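Local coordinates for protein DNA polymerase III subunit delta (Bacillus subtilis, PDB 3ZH9) that probably serves as the wrench that opens the ring-shaped beta subunit dimer, so that it can be loaded onto primed DNA for bacterial chromosome replication, at residues V32-I35 / R36-V39; T152-T155 / V156-K160. All coordinates share one frame; numbering follows the deposited sequence.

Contact 1: residues V32-I35 / R36-V39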
# COMPACT_ATOMS: atom_id res chain seq x y z
N VAL A 32 -3.92 -12.14 -5.50
CA VAL A 32 -3.72 -13.51 -5.04
C VAL A 32 -5.03 -14.05 -4.48
O VAL A 32 -5.40 -15.20 -4.69
CB VAL A 32 -2.62 -13.57 -3.96
CG1 VAL A 32 -2.74 -14.84 -3.14
CG2 VAL A 32 -1.25 -13.47 -4.61
N SER A 33 -5.75 -13.19 -3.76
CA SER A 33 -7.02 -13.58 -3.18
C SER A 33 -8.07 -13.87 -4.26
O SER A 33 -8.82 -14.84 -4.16
CB SER A 33 -7.51 -12.48 -2.21
OG SER A 33 -8.71 -12.88 -1.59
N ARG A 34 -8.12 -13.03 -5.29
CA ARG A 34 -9.07 -13.26 -6.38
C ARG A 34 -8.71 -14.53 -7.14
O ARG A 34 -9.59 -15.23 -7.65
CB ARG A 34 -9.14 -12.06 -7.32
CG ARG A 34 -9.99 -10.90 -6.78
CD ARG A 34 -9.68 -9.58 -7.50
NE ARG A 34 -10.37 -8.45 -6.87
CZ ARG A 34 -11.42 -7.82 -7.39
NH1 ARG A 34 -11.92 -8.19 -8.57
NH2 ARG A 34 -11.96 -6.80 -6.74
N ILE A 35 -7.43 -14.85 -7.22
CA ILE A 35 -7.05 -16.04 -7.97
C ILE A 35 -7.47 -17.26 -7.17
O ILE A 35 -7.94 -18.24 -7.73
CB ILE A 35 -5.56 -16.10 -8.30
CG1 ILE A 35 -5.20 -15.07 -9.38
CG2 ILE A 35 -5.19 -17.51 -8.77
CD1 ILE A 35 -3.69 -14.83 -9.52
N ARG A 36 -7.29 -17.18 -5.85
CA ARG A 36 -7.68 -18.24 -4.93
C ARG A 36 -9.19 -18.50 -4.98
O ARG A 36 -9.63 -19.64 -5.12
CB ARG A 36 -7.26 -17.86 -3.51
CG ARG A 36 -7.56 -18.91 -2.45
CD ARG A 36 -7.25 -18.35 -1.07
NE ARG A 36 -6.01 -17.59 -1.07
CZ ARG A 36 -5.51 -16.96 -0.01
NH1 ARG A 36 -6.16 -17.00 1.15
NH2 ARG A 36 -4.37 -16.29 -0.11
N GLN A 37 -9.97 -17.43 -4.88
CA GLN A 37 -11.43 -17.52 -4.99
C GLN A 37 -11.84 -18.14 -6.31
O GLN A 37 -12.90 -18.76 -6.43
CB GLN A 37 -12.06 -16.12 -4.87
CG GLN A 37 -12.05 -15.57 -3.46
CD GLN A 37 -12.40 -14.09 -3.37
OE1 GLN A 37 -12.68 -13.43 -4.38
NE2 GLN A 37 -12.39 -13.56 -2.15
N THR A 38 -11.00 -17.96 -7.33
CA THR A 38 -11.29 -18.53 -8.64
C THR A 38 -10.97 -20.04 -8.73
O THR A 38 -11.74 -20.81 -9.30
CB THR A 38 -10.57 -17.77 -9.78
OG1 THR A 38 -10.87 -16.37 -9.69
CG2 THR A 38 -11.04 -18.27 -11.12
N VAL A 39 -9.83 -20.49 -8.19
CA VAL A 39 -9.42 -21.88 -8.43
C VAL A 39 -9.68 -22.83 -7.26
O VAL A 39 -9.89 -24.02 -7.46
CB VAL A 39 -7.94 -22.00 -8.89
CG1 VAL A 39 -7.54 -20.81 -9.73
CG2 VAL A 39 -7.02 -22.11 -7.71
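The carbonyl oxygen of R34 is gripped twice by T38. The hydroxyl OG1 of T38 donates to R34 O over 2.7 Å, tilted from the carbonyl plane, while T38 N reaches the same oxygen only through a weak, bent bond (134° at the hydrogen). T38 OG1 gets there because it stands anti to the carbonyl carbon of its own residue (chi1 -53°), which folds the hydroxyl back along the helix. T38 N also makes a weak bond to I35 O, 3.1 Å away, and V39 N supplies the sounder bond to that oxygen. A valine in place of T38 would probably leave R34 O to the weak amide bond alone.

One residue earlier the bond is straighter: Q37 N meets S33 O at 2.9 Å. The angle at its hydrogen is 172°. The aliphatic part of Q37 lies over the same carbonyl, with Q37 CG 3.4 Å from S33 O. On another flank R36, bent at chi3, brings NH2 to 3.7 Å from V32 CG1, the methyl sitting at the guanidinium edge near its plane. I35 and V39 run side by side, I35 CG2 and V39 CG1 4.2 Å apart, and both rest on L77 of strand 76-81 and V114 of strand 113-119. R34 instead forms a salt bridge with E30 and a cation-pi contact with W6 of helix 2-10.

Helix 25-39 thus lays an apolar flank on the parallel sheet of a P-loop NTPase-like domain. Near its end, the T38 hydroxyl supplements weakened amide bonding, while R36 NE is buried without a partner in the model.

Contact 2: residues T152-T155 / V156-K160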
# COMPACT_ATOMS: atom_id res chain seq x y z
N THR A 152 -5.52 8.75 -8.95
CA THR A 152 -6.82 9.15 -9.49
C THR A 152 -7.32 8.23 -10.62
O THR A 152 -8.46 7.78 -10.59
CB THR A 152 -6.79 10.61 -9.96
OG1 THR A 152 -6.50 11.45 -8.84
CG2 THR A 152 -8.15 11.02 -10.52
N ASP A 153 -6.48 7.95 -11.60
CA ASP A 153 -6.88 7.03 -12.67
C ASP A 153 -7.21 5.64 -12.12
O ASP A 153 -8.19 5.01 -12.52
CB ASP A 153 -5.79 6.91 -13.76
CG ASP A 153 -5.53 8.21 -14.48
OD1 ASP A 153 -6.31 9.17 -14.29
OD2 ASP A 153 -4.54 8.28 -15.24
N PHE A 154 -6.40 5.15 -11.20
CA PHE A 154 -6.70 3.88 -10.56
C PHE A 154 -8.11 3.88 -9.95
O PHE A 154 -8.85 2.92 -10.10
CB PHE A 154 -5.67 3.57 -9.49
CG PHE A 154 -6.09 2.48 -8.56
CD1 PHE A 154 -5.80 1.16 -8.84
CD2 PHE A 154 -6.76 2.78 -7.38
CE1 PHE A 154 -6.18 0.15 -7.98
CE2 PHE A 154 -7.15 1.78 -6.51
CZ PHE A 154 -6.85 0.46 -6.81
N THR A 155 -8.45 4.96 -9.24
CA THR A 155 -9.77 5.11 -8.61
C THR A 155 -10.89 5.13 -9.65
O THR A 155 -11.92 4.48 -9.48
CB THR A 155 -9.82 6.41 -7.79
OG1 THR A 155 -8.72 6.44 -6.87
CG2 THR A 155 -11.13 6.53 -7.01
N VAL A 156 -10.69 5.87 -10.73
CA VAL A 156 -11.67 5.93 -11.79
C VAL A 156 -11.91 4.56 -12.42
O VAL A 156 -13.05 4.15 -12.65
CB VAL A 156 -11.26 6.96 -12.86
CG1 VAL A 156 -12.09 6.79 -14.15
CG2 VAL A 156 -11.41 8.38 -12.30
N ASN A 157 -10.82 3.84 -12.68
CA ASN A 157 -10.93 2.53 -13.29
C ASN A 157 -11.51 1.53 -12.31
O ASN A 157 -12.17 0.59 -12.71
CB ASN A 157 -9.57 2.04 -13.78
CG ASN A 157 -9.13 2.76 -15.03
OD1 ASN A 157 -9.94 3.05 -15.91
ND2 ASN A 157 -7.83 3.06 -15.12
N LEU A 158 -11.24 1.73 -11.03
CA LEU A 158 -11.74 0.81 -10.02
C LEU A 158 -13.28 0.81 -10.01
O LEU A 158 -13.89 -0.25 -9.97
CB LEU A 158 -11.19 1.17 -8.64
CG LEU A 158 -11.63 0.20 -7.54
CD1 LEU A 158 -11.26 -1.20 -7.94
CD2 LEU A 158 -11.01 0.57 -6.19
N ALA A 159 -13.89 1.99 -10.05
CA ALA A 159 -15.34 2.11 -10.12
C ALA A 159 -15.93 1.28 -11.28
O ALA A 159 -16.96 0.62 -11.13
CB ALA A 159 -15.77 3.60 -10.24
N LYS A 160 -15.27 1.31 -12.43
CA LYS A 160 -15.73 0.54 -13.58
C LYS A 160 -15.81 -0.97 -13.31
O LYS A 160 -16.66 -1.66 -13.87
CB LYS A 160 -14.86 0.81 -14.80
CG LYS A 160 -14.99 2.20 -15.40
CD LYS A 160 -14.04 2.33 -16.58
CE LYS A 160 -14.02 3.73 -17.16
NZ LYS A 160 -12.96 3.85 -18.18
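Four backbone hydrogen bonds of the i to i+4 kind join T152-T155 to V156-K160. V156 N to T152 O and N157 N to D153 O are both 2.9 Å. L158 N sits closer to F154 O, at 2.8 Å, yet this bond is more bent, with 139° at the hydrogen. A159 N to T155 O is longer, at 3.2 Å, but straight at 166°.

Side chains add close approaches to these carbonyls. V156 CG2 lies 3.5 Å from T152 O, having turned anti to its own carbonyl carbon and beside its backbone N. The amide nitrogen ND2 of N157 comes to 3.3 Å from D153 O, but at an angle too poor for a hydrogen bond. T155 OG1 turns back toward the preceding turn and bonds to T151 O.

The helix carrying these groups, 148-160, packs with helices 168-177 and 182-195 in a small helical domain, consistent with the lid that follows the P-loop NTPase-like core in AAA+ relatives. T155 faces both neighbours, touching L174 and V175 on one and I185 and I189 on the other.

Apolar contact within the turn is carried by F154 and L158, which lie side by side and point the same way. With CG anti to the backbone N (chi1 165°), the F154 ring lies alongside L158, where F154 CE2 meets L158 CD2 at 4.1 Å, the methyl approaching obliquely. The same ring also meets that of F3, from helix 2-10, while L158 touches F3, W6 and I189.

Contact 1 comes first along the chain, on helix 25-39, and contact 2 follows on helix 148-160, with no overlap between them. Their centres are 21 Å apart and their nearest atoms about 6 Å apart, so they do not touch. Contact 1 lies against the parallel sheet, on strands 76-81 and 113-119; contact 2 packs with helices 168-177 and 182-195. Helix 2-10 relates the two: its W6 meets R34 of contact 1 and L158 of contact 2, with L9 on the first side and F3 on the second. The N-terminal helix therefore joins the sheet-containing part of the protein to the helical part that follows it.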